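PDB 3GFF: IroE-like serine hydrolase from Shewanella oneidensis, which probably hydrolyses ester bonds as a serine esterase of the alpha/beta-hydrolase fold. Local coordinates for residues S14-S19 with K23-Y28; V79-T84 with G115-F120; E153-D158 with K193-F198. All blocks are in the same frame, centred on the assembly; numbering follows the deposited sequence.

The three contacts follow one another along the chain and all reach the same mixed, largely parallel sheet of an alpha/beta-hydrolase fold. Contact 1 is the N-terminal hairpin, whose first strand is outermost on that side. Contact 2, with its centre about 10 Å away, touches it directly: strand 77-81 lies next to strand 24-31, and helix 114-132 packs against both. Contact 3 lies further across the sheet, its centre about 17 Å from that of contact 2 and about 26 Å from that of contact 1, where helix 146-156 meets strand 195-201. Leu118 of helix 114-132 touches the start of E153-D158, joining the helices. The helix of contact 3 follows the probable nucleophile elbow.

Contact 1: S14-S19 with K23-Y28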
loop_
_atom_site.group_PDB
_atom_site.type_symbol
_atom_site.label_atom_id
_atom_site.label_comp_id
_atom_site.label_asym_id
_atom_site.label_seq_id
_atom_site.Cartn_x
_atom_site.Cartn_y
_atom_site.Cartn_z
ATOM N N SER A 14 -10.754 -8.633 18.427
ATOM C CA SER A 14 -10.283 -10.016 18.369
ATOM C C SER A 14 -11.417 -10.972 18.764
ATOM O O SER A 14 -11.934 -10.924 19.872
ATOM C CB SER A 14 -9.072 -10.225 19.275
ATOM O OG SER A 14 -8.943 -11.605 19.595
ATOM N N LYS A 15 -11.742 -11.876 17.858
ATOM C CA LYS A 15 -12.850 -12.796 18.011
ATOM C C LYS A 15 -12.505 -14.284 18.019
ATOM O O LYS A 15 -11.449 -14.693 17.534
ATOM C CB LYS A 15 -13.809 -12.540 16.848
ATOM C CG LYS A 15 -15.166 -12.007 17.208
ATOM C CD LYS A 15 -15.223 -10.671 17.873
ATOM C CE LYS A 15 -16.587 -10.547 18.515
ATOM N NZ LYS A 15 -16.752 -11.593 19.595
ATOM N N ARG A 16 -13.435 -15.084 18.549
ATOM C CA ARG A 16 -13.335 -16.550 18.552
ATOM C C ARG A 16 -14.672 -17.216 18.260
ATOM O O ARG A 16 -15.734 -16.773 18.728
ATOM C CB ARG A 16 -12.842 -17.099 19.894
ATOM C CG ARG A 16 -11.363 -17.011 20.044
ATOM C CD ARG A 16 -10.951 -16.948 21.487
ATOM N NE ARG A 16 -9.606 -16.385 21.561
ATOM C CZ ARG A 16 -8.501 -17.049 21.900
ATOM N NH1 ARG A 16 -8.565 -18.334 22.276
ATOM N NH2 ARG A 16 -7.322 -16.399 21.909
ATOM N N LEU A 17 -14.592 -18.315 17.523
ATOM C CA LEU A 17 -15.743 -19.117 17.197
ATOM C C LEU A 17 -15.373 -20.601 17.348
ATOM O O LEU A 17 -14.347 -21.065 16.803
ATOM C CB LEU A 17 -16.126 -18.788 15.748
ATOM C CG LEU A 17 -17.425 -19.270 15.133
ATOM C CD1 LEU A 17 -17.654 -18.574 13.807
ATOM C CD2 LEU A 17 -17.373 -20.767 14.950
ATOM N N GLU A 18 -16.193 -21.344 18.074
ATOM C CA GLU A 18 -15.990 -22.789 18.196
ATOM C C GLU A 18 -16.544 -23.408 16.925
ATOM O O GLU A 18 -17.739 -23.371 16.722
ATOM C CB GLU A 18 -16.701 -23.371 19.419
ATOM C CG GLU A 18 -16.128 -22.934 20.755
ATOM C CD GLU A 18 -14.614 -23.166 20.878
ATOM O OE1 GLU A 18 -14.171 -24.339 21.051
ATOM O OE2 GLU A 18 -13.865 -22.162 20.824
ATOM N N SER A 19 -15.679 -23.942 16.055
ATOM C CA SER A 19 -16.138 -24.573 14.821
ATOM C C SER A 19 -16.531 -25.997 15.106
ATOM O O SER A 19 -15.688 -26.808 15.437
ATOM C CB SER A 19 -15.075 -24.579 13.715
ATOM O OG SER A 19 -15.558 -25.260 12.565
ATOM N N LYS A 23 -14.142 -28.870 14.249
ATOM C CA LYS A 23 -13.853 -29.501 15.547
ATOM C C LYS A 23 -12.663 -28.820 16.258
ATOM O O LYS A 23 -11.813 -29.468 16.872
ATOM C CB LYS A 23 -13.637 -31.019 15.363
ATOM C CG LYS A 23 -13.995 -31.863 16.585
ATOM C CD LYS A 23 -13.791 -33.380 16.379
ATOM C CE LYS A 23 -14.522 -34.224 17.463
ATOM N NZ LYS A 23 -14.108 -33.995 18.907
ATOM N N GLU A 24 -12.635 -27.492 16.178
ATOM C CA GLU A 24 -11.584 -26.677 16.800
ATOM C C GLU A 24 -12.082 -25.268 17.040
ATOM O O GLU A 24 -13.132 -24.865 16.549
ATOM C CB GLU A 24 -10.322 -26.626 15.900
ATOM C CG GLU A 24 -10.569 -26.046 14.521
ATOM C CD GLU A 24 -9.379 -26.162 13.542
ATOM O OE1 GLU A 24 -8.444 -26.955 13.767
ATOM O OE2 GLU A 24 -9.411 -25.484 12.504
ATOM N N THR A 25 -11.303 -24.529 17.812
ATOM C CA THR A 25 -11.515 -23.118 18.029
ATOM C C THR A 25 -10.896 -22.404 16.840
ATOM O O THR A 25 -9.778 -22.729 16.430
ATOM C CB THR A 25 -10.770 -22.647 19.272
ATOM O OG1 THR A 25 -11.180 -23.451 20.376
ATOM C CG2 THR A 25 -11.067 -21.157 19.567
ATOM N N ARG A 26 -11.641 -21.463 16.275
ATOM C CA ARG A 26 -11.180 -20.659 15.185
ATOM C C ARG A 26 -11.111 -19.192 15.623
ATOM O O ARG A 26 -12.055 -18.674 16.183
ATOM C CB ARG A 26 -12.090 -20.835 13.951
ATOM C CG ARG A 26 -11.743 -22.013 13.055
ATOM C CD ARG A 26 -10.257 -21.920 12.688
ATOM N NE ARG A 26 -9.889 -22.639 11.490
ATOM C CZ ARG A 26 -9.367 -22.117 10.388
ATOM N NH1 ARG A 26 -9.046 -20.851 10.270
ATOM N NH2 ARG A 26 -9.099 -22.914 9.385
ATOM N N GLU A 27 -9.977 -18.543 15.367
ATOM C CA GLU A 27 -9.786 -17.131 15.676
ATOM C C GLU A 27 -9.876 -16.267 14.431
ATOM O O GLU A 27 -9.572 -16.691 13.289
ATOM C CB GLU A 27 -8.443 -16.890 16.390
ATOM C CG GLU A 27 -8.424 -17.470 17.784
ATOM C CD GLU A 27 -7.089 -17.305 18.494
ATOM O OE1 GLU A 27 -6.032 -17.143 17.837
ATOM O OE2 GLU A 27 -7.107 -17.358 19.739
ATOM N N TYR A 28 -10.348 -15.056 14.659
ATOM C CA TYR A 28 -10.471 -14.080 13.601
ATOM C C TYR A 28 -10.495 -12.664 14.168
ATOM O O TYR A 28 -10.733 -12.460 15.357
ATOM C CB TYR A 28 -11.700 -14.373 12.732
ATOM C CG TYR A 28 -13.043 -14.212 13.384
ATOM C CD1 TYR A 28 -13.632 -15.263 14.062
ATOM C CD2 TYR A 28 -13.744 -13.023 13.284
ATOM C CE1 TYR A 28 -14.880 -15.134 14.615
ATOM C CE2 TYR A 28 -14.986 -12.884 13.835
ATOM C CZ TYR A 28 -15.561 -13.946 14.489
ATOM O OH TYR A 28 -16.790 -13.820 15.084
#
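Ser19 O is gripped by two successive backbone N-H groups where the chain turns back: Lys23 N lies 2.8 Å from Ser19 O in a weak, strongly bent bond, and Glu24 N adds a second, longer one. With Lys23 in a left-handed conformation (phi 58°), this is a G1 beta bulge, and it closes the antiparallel hairpin of strands 12-19 and 24-31 at the edge of the main sheet. Beyond it the strands pair regularly. Leu17 and Arg26 exchange two backbone bonds, 2.9 Å from Leu17 N to Arg26 O and 2.8 Å for Arg26 N to Leu17 O, and Lys15 with Tyr28 does the same.

The side chains of Lys15, Leu17, Arg26 and Tyr28 share the face turned to helix 114-132. Tyr28 has CG between its backbone N and carbonyl carbon (chi1 67°), which swings the ring across to the neighbouring strand. There Lys15 CB sits over one ring face, 3.3 Å from the centroid of the Tyr28 ring, in a CH-pi contact, while Leu17 CB meets the ring at its edge. Leu125 and Ile129 of the helix also touch Tyr28. With the ring cut back to an alanine, Lys15 CB and Leu17 CB would probably lose their aromatic partner and a gap would open beside Leu125 and Ile129. Arg26 bends away and its NE forms a salt bridge with Glu24 OE2, an oxygen also bonded by Thr84 OG1 and paired with Arg88, while Arg26 NH2 pairs with Asp89.

On the other face Arg16 and Glu27 run side by side as an ion pair whose modelled separation is too short to be trusted. Thr25 and Glu18 cross nearby: Thr25 OG1 donates to Glu18 OE2 at 3.0 Å, on the syn side of the carboxylate and 16° out of its plane.

Contact 2: V79-T84 with G115-F120; sequences VGIHNT and GRFLDF
Ile81 ends strand 77-81, and its CA lies 10.9 Å from that of Phe117 and 11.2 Å from that of Phe120, one turn further along helix 114-132; only side chains span this distance. The arrangement is the helix-on-sheet packing of an alpha/beta-hydrolase fold. On the strand side, Ile81 is held by backbone bonds to Leu48 and Gly51, and Gly80 by pairing with Val29 of strand 24-31; the strand ends at Ile81, although His82 N still bonds Glu27 O of strand 24-31. The helical segment is regular, with Asp119 N bonded to Gly115 O at 2.9 Å and Phe120 N to Arg116 O at 2.8 Å.

Everything across the contact is apolar and passes through one methyl group. Ile81 CG2, anti to the backbone N of Ile81, points at the two phenylalanines and reaches both at their ring edges, near the ring planes. It lies 4.2 Å from Phe117 CE1, and Phe117 CZ is about equally near. The side chains of Ile81 and Phe120 run antiparallel alongside one another, bringing CG2 to 4.1 Å from Phe120 CE2. Phe117 reaches from the helix toward the strand with CG anti to its own backbone N (chi1 170°), which sends the far end of the ring to Ile81.

Further side chains pack round this cluster. Arg26 of strand 24-31 lies against Ile81 and both phenylalanines, Leu125 of the same helix touches Ile81 and Phe120, and Phe117 meets the ring of Tyr90 with the planes at about 50°. Buried and apolar, the three side chains fasten the first half of the helix to the end of the strand. The two phenylalanines also touch each other, with Phe117 CD1 3.8 Å from Phe120 CD2.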
loop_
_atom_site.group_PDB
_atom_site.type_symbol
_atom_site.label_atom_id
_atom_site.label_comp_id
_atom_site.label_asym_id
_atom_site.label_seq_id
_atom_site.Cartn_x
_atom_site.Cartn_y
_atom_site.Cartn_z
ATOM N N VAL A 79 -12.908 -8.627 7.664
ATOM C CA VAL A 79 -12.784 -9.826 8.469
ATOM C C VAL A 79 -11.493 -10.563 8.086
ATOM O O VAL A 79 -11.356 -10.974 6.960
ATOM C CB VAL A 79 -13.987 -10.773 8.290
ATOM C CG1 VAL A 79 -13.786 -12.043 9.140
ATOM C CG2 VAL A 79 -15.233 -10.075 8.739
ATOM N N GLY A 80 -10.547 -10.675 9.026
ATOM C CA GLY A 80 -9.297 -11.428 8.830
ATOM C C GLY A 80 -9.411 -12.804 9.484
ATOM O O GLY A 80 -9.682 -12.913 10.685
ATOM N N ILE A 81 -9.209 -13.862 8.707
ATOM C CA ILE A 81 -9.349 -15.220 9.235
ATOM C C ILE A 81 -7.978 -15.828 9.546
ATOM O O ILE A 81 -7.122 -15.926 8.682
ATOM C CB ILE A 81 -10.170 -16.125 8.254
ATOM C CG1 ILE A 81 -11.466 -15.431 7.869
ATOM C CG2 ILE A 81 -10.506 -17.523 8.874
ATOM C CD1 ILE A 81 -12.253 -16.178 6.834
ATOM N N HIS A 82 -7.746 -16.228 10.791
ATOM C CA HIS A 82 -6.462 -16.814 11.098
ATOM C C HIS A 82 -6.475 -18.272 10.737
ATOM O O HIS A 82 -7.527 -18.891 10.715
ATOM C CB HIS A 82 -6.068 -16.689 12.562
ATOM C CG HIS A 82 -5.961 -15.287 13.022
ATOM N ND1 HIS A 82 -5.724 -14.960 14.331
ATOM C CD2 HIS A 82 -6.120 -14.116 12.356
ATOM C CE1 HIS A 82 -5.689 -13.642 14.449
ATOM N NE2 HIS A 82 -5.934 -13.107 13.264
ATOM N N ASN A 83 -5.280 -18.789 10.467
ATOM C CA ASN A 83 -5.059 -20.182 10.192
ATOM C C ASN A 83 -4.764 -21.020 11.437
ATOM O O ASN A 83 -4.312 -20.534 12.481
ATOM C CB ASN A 83 -3.860 -20.339 9.258
ATOM C CG ASN A 83 -4.192 -20.039 7.838
ATOM O OD1 ASN A 83 -5.139 -20.593 7.299
ATOM N ND2 ASN A 83 -3.393 -19.213 7.203
ATOM N N THR A 84 -5.070 -22.301 11.306
ATOM C CA THR A 84 -4.654 -23.291 12.279
ATOM C C THR A 84 -3.822 -24.228 11.362
ATOM O O THR A 84 -2.603 -24.074 11.256
ATOM C CB THR A 84 -5.842 -23.950 12.943
ATOM O OG1 THR A 84 -6.590 -24.671 11.969
ATOM C CG2 THR A 84 -6.747 -22.893 13.614
ATOM N N GLY A 115 -12.770 -27.544 0.947
ATOM C CA GLY A 115 -14.246 -27.668 0.899
ATOM C C GLY A 115 -14.880 -27.413 2.235
ATOM O O GLY A 115 -15.814 -26.610 2.369
ATOM N N ARG A 116 -14.336 -28.092 3.233
ATOM C CA ARG A 116 -14.795 -27.977 4.603
ATOM C C ARG A 116 -14.499 -26.632 5.237
ATOM O O ARG A 116 -15.301 -26.160 6.026
ATOM C CB ARG A 116 -14.249 -29.143 5.433
ATOM C CG ARG A 116 -14.899 -30.468 4.964
ATOM C CD ARG A 116 -13.976 -31.690 4.946
ATOM N NE ARG A 116 -13.829 -32.603 6.095
ATOM C CZ ARG A 116 -14.370 -32.530 7.318
ATOM N NH1 ARG A 116 -15.165 -31.534 7.737
ATOM N NH2 ARG A 116 -14.075 -33.513 8.165
ATOM N N PHE A 117 -13.350 -26.049 4.932
ATOM C CA PHE A 117 -13.021 -24.717 5.411
ATOM C C PHE A 117 -14.000 -23.673 4.812
ATOM O O PHE A 117 -14.434 -22.738 5.521
ATOM C CB PHE A 117 -11.544 -24.409 5.144
ATOM C CG PHE A 117 -11.150 -22.981 5.383
ATOM C CD1 PHE A 117 -10.960 -22.503 6.655
ATOM C CD2 PHE A 117 -10.933 -22.119 4.313
ATOM C CE1 PHE A 117 -10.559 -21.187 6.862
ATOM C CE2 PHE A 117 -10.556 -20.809 4.516
ATOM C CZ PHE A 117 -10.379 -20.339 5.780
ATOM N N LEU A 118 -14.346 -23.813 3.523
ATOM C CA LEU A 118 -15.356 -22.947 2.919
ATOM C C LEU A 118 -16.713 -23.179 3.613
ATOM O O LEU A 118 -17.480 -22.239 3.852
ATOM C CB LEU A 118 -15.467 -23.175 1.405
ATOM C CG LEU A 118 -14.365 -22.488 0.589
ATOM C CD1 LEU A 118 -14.205 -23.129 -0.810
ATOM C CD2 LEU A 118 -14.652 -20.943 0.543
ATOM N N ASP A 119 -17.020 -24.434 3.924
ATOM C CA ASP A 119 -18.263 -24.745 4.647
ATOM C C ASP A 119 -18.252 -24.051 6.000
ATOM O O ASP A 119 -19.279 -23.525 6.461
ATOM C CB ASP A 119 -18.418 -26.238 4.839
ATOM C CG ASP A 119 -18.745 -26.967 3.546
ATOM O OD1 ASP A 119 -19.154 -26.351 2.541
ATOM O OD2 ASP A 119 -18.569 -28.171 3.540
ATOM N N PHE A 120 -17.096 -24.060 6.656
ATOM C CA PHE A 120 -16.901 -23.326 7.923
ATOM C C PHE A 120 -17.273 -21.842 7.792
ATOM O O PHE A 120 -17.929 -21.274 8.658
ATOM C CB PHE A 120 -15.471 -23.493 8.455
ATOM C CG PHE A 120 -14.968 -22.285 9.263
ATOM C CD1 PHE A 120 -15.468 -22.002 10.531
ATOM C CD2 PHE A 120 -13.975 -21.436 8.736
ATOM C CE1 PHE A 120 -15.005 -20.891 11.274
ATOM C CE2 PHE A 120 -13.526 -20.286 9.465
ATOM C CZ PHE A 120 -14.058 -20.032 10.732
#

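Contact 3: E153-D158 with K193-F198; sequences EALRTD and KQKQLF
A water joins the two segments beside the end of the helix, 3.0 Å from Asp158 O, to which it donates, and 3.1 Å from Lys195 NZ, from which it accepts. No direct hydrogen bond crosses between the segments, and this water supplies a polar link. The same ammonium group bonds Phe162 O, with a weaker reach to Arg159 O, so carbonyls just beyond the helix end gather round it and would probably stabilise its charge.

Apart from this water the contact is apolar and rests on Leu155. With CG anti to its backbone N (chi1 -171°), this side chain leaves the helix and forks between two strand residues. Leu155 CD1 touches the root of the lysine, 3.8 Å from Lys195 CB, as the two side chains pass in opposite senses; Leu155 CD2 lies 4.2 Å from Leu197 CD2. Tyr165 of strand 164-168 and Leu235 of strand 235-241 also touch Leu155, so the leucine spans three neighbouring parallel strands. This is alpha/beta-hydrolase packing: helix 146-156 forms the crossover into strand 164-168, and its last turn also rests on the next strand, 195-201.

The helix ends in a Schellman motif, with Asp158 at positive phi (52°), its N bonded to Leu155 O and Arg159 N to Ala154 O. That turn presents Asp158 O to the water, while Asp158 OD1 pairs with Arg186. Glu153 O accepts from both Thr157 N and Thr157 OG1, which come to it from the two sides of the carbonyl plane. On the helix side remote from the strand, NE and NH2 of Arg156 each take one oxygen of the Glu153 carboxylate, NE to OE1 at 2.9 Å and NH2 to OE2 at 3.2 Å, both oxygens lying in the guanidinium plane.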
loop_
_atom_site.group_PDB
_atom_site.type_symbol
_atom_site.label_atom_id
_atom_site.label_comp_id
_atom_site.label_asym_id
_atom_site.label_seq_id
_atom_site.Cartn_x
_atom_site.Cartn_y
_atom_site.Cartn_z
ATOM N N GLU A 153 -11.564 -22.311 -5.615
ATOM C CA GLU A 153 -12.486 -23.393 -5.256
ATOM C C GLU A 153 -13.906 -22.861 -4.915
ATOM O O GLU A 153 -14.915 -23.437 -5.295
ATOM C CB GLU A 153 -11.868 -24.212 -4.125
ATOM C CG GLU A 153 -12.588 -25.493 -3.780
ATOM C CD GLU A 153 -12.598 -26.514 -4.910
ATOM O OE1 GLU A 153 -12.004 -26.273 -6.001
ATOM O OE2 GLU A 153 -13.217 -27.550 -4.703
ATOM N N ALA A 154 -13.974 -21.724 -4.242
ATOM C CA ALA A 154 -15.241 -21.067 -3.940
ATOM C C ALA A 154 -15.939 -20.782 -5.275
ATOM O O ALA A 154 -17.103 -21.134 -5.447
ATOM C CB ALA A 154 -15.003 -19.765 -3.134
ATOM N N LEU A 155 -15.208 -20.186 -6.224
ATOM C CA LEU A 155 -15.738 -19.943 -7.559
ATOM C C LEU A 155 -16.055 -21.288 -8.203
ATOM O O LEU A 155 -17.189 -21.530 -8.595
ATOM C CB LEU A 155 -14.767 -19.089 -8.414
ATOM C CG LEU A 155 -15.188 -18.523 -9.799
ATOM C CD1 LEU A 155 -16.234 -17.419 -9.707
ATOM C CD2 LEU A 155 -13.936 -17.972 -10.588
ATOM N N ARG A 156 -15.091 -22.205 -8.214
ATOM C CA ARG A 156 -15.296 -23.502 -8.859
ATOM C C ARG A 156 -16.547 -24.258 -8.396
ATOM O O ARG A 156 -17.231 -24.901 -9.220
ATOM C CB ARG A 156 -14.077 -24.438 -8.691
ATOM C CG ARG A 156 -14.103 -25.609 -9.697
ATOM C CD ARG A 156 -13.051 -26.690 -9.387
ATOM N NE ARG A 156 -13.453 -27.466 -8.222
ATOM C CZ ARG A 156 -14.239 -28.541 -8.243
ATOM N NH1 ARG A 156 -14.702 -29.040 -9.384
ATOM N NH2 ARG A 156 -14.542 -29.153 -7.104
ATOM N N THR A 157 -16.841 -24.192 -7.097
ATOM C CA THR A 157 -17.974 -24.921 -6.514
ATOM C C THR A 157 -19.245 -24.075 -6.251
ATOM O O THR A 157 -20.103 -24.444 -5.447
ATOM C CB THR A 157 -17.503 -25.623 -5.231
ATOM O OG1 THR A 157 -17.047 -24.646 -4.286
ATOM C CG2 THR A 157 -16.351 -26.544 -5.563
ATOM N N ASP A 158 -19.338 -22.940 -6.937
ATOM C CA ASP A 158 -20.495 -22.043 -6.927
ATOM C C ASP A 158 -20.995 -21.605 -5.549
ATOM O O ASP A 158 -22.184 -21.448 -5.358
ATOM C CB ASP A 158 -21.599 -22.687 -7.760
ATOM C CG ASP A 158 -21.104 -23.054 -9.159
ATOM O OD1 ASP A 158 -19.966 -22.676 -9.467
ATOM O OD2 ASP A 158 -21.829 -23.703 -9.932
ATOM N N LYS A 193 -22.937 -17.138 -12.052
ATOM C CA LYS A 193 -24.084 -16.371 -11.603
ATOM C C LYS A 193 -23.677 -14.975 -11.104
ATOM O O LYS A 193 -23.704 -14.673 -9.909
ATOM C CB LYS A 193 -24.905 -17.189 -10.593
ATOM C CG LYS A 193 -25.607 -18.404 -11.256
ATOM C CD LYS A 193 -26.704 -18.912 -10.382
ATOM C CE LYS A 193 -27.552 -20.008 -11.004
ATOM N NZ LYS A 193 -26.845 -21.258 -11.130
ATOM N N GLN A 194 -23.317 -14.135 -12.077
ATOM C CA GLN A 194 -22.873 -12.742 -11.872
ATOM C C GLN A 194 -21.756 -12.677 -10.849
ATOM O O GLN A 194 -21.891 -12.120 -9.741
ATOM C CB GLN A 194 -24.043 -11.830 -11.478
ATOM C CG GLN A 194 -25.151 -11.727 -12.497
ATOM C CD GLN A 194 -24.654 -11.453 -13.917
ATOM O OE1 GLN A 194 -24.776 -12.317 -14.791
ATOM N NE2 GLN A 194 -24.104 -10.272 -14.151
ATOM N N LYS A 195 -20.647 -13.291 -11.238
ATOM C CA LYS A 195 -19.477 -13.354 -10.409
ATOM C C LYS A 195 -18.413 -12.419 -10.945
ATOM O O LYS A 195 -18.519 -11.910 -12.068
ATOM C CB LYS A 195 -18.972 -14.792 -10.349
ATOM C CG LYS A 195 -20.025 -15.796 -9.860
ATOM C CD LYS A 195 -20.340 -15.593 -8.391
ATOM C CE LYS A 195 -21.356 -16.564 -7.885
ATOM N NZ LYS A 195 -21.518 -16.453 -6.419
ATOM N N GLN A 196 -17.441 -12.149 -10.083
ATOM C CA GLN A 196 -16.263 -11.316 -10.369
ATOM C C GLN A 196 -14.994 -11.966 -9.834
ATOM O O GLN A 196 -14.982 -12.495 -8.743
ATOM C CB GLN A 196 -16.424 -9.893 -9.816
ATOM C CG GLN A 196 -17.385 -9.019 -10.698
ATOM C CD GLN A 196 -17.677 -7.646 -10.087
ATOM O OE1 GLN A 196 -18.592 -7.502 -9.299
ATOM N NE2 GLN A 196 -16.948 -6.637 -10.503
ATOM N N LEU A 197 -13.947 -11.936 -10.651
ATOM C CA LEU A 197 -12.646 -12.484 -10.328
ATOM C C LEU A 197 -11.573 -11.492 -10.793
ATOM O O LEU A 197 -11.622 -10.984 -11.919
ATOM C CB LEU A 197 -12.404 -13.830 -11.032
ATOM C CG LEU A 197 -10.966 -14.379 -10.885
ATOM C CD1 LEU A 197 -10.632 -14.804 -9.438
ATOM C CD2 LEU A 197 -10.755 -15.527 -11.841
ATOM N N PHE A 198 -10.640 -11.197 -9.903
ATOM C CA PHE A 198 -9.453 -10.389 -10.230
ATOM C C PHE A 198 -8.278 -11.261 -9.916
ATOM O O PHE A 198 -8.211 -11.839 -8.818
ATOM C CB PHE A 198 -9.392 -9.095 -9.400
ATOM C CG PHE A 198 -8.069 -8.349 -9.509
ATOM C CD1 PHE A 198 -7.850 -7.436 -10.526
ATOM C CD2 PHE A 198 -7.070 -8.557 -8.569
ATOM C CE1 PHE A 198 -6.657 -6.746 -10.631
ATOM C CE2 PHE A 198 -5.880 -7.875 -8.653
ATOM C CZ PHE A 198 -5.667 -6.968 -9.702
HETATM O O HOH W 1 -23.336 -18.905 -6.379
#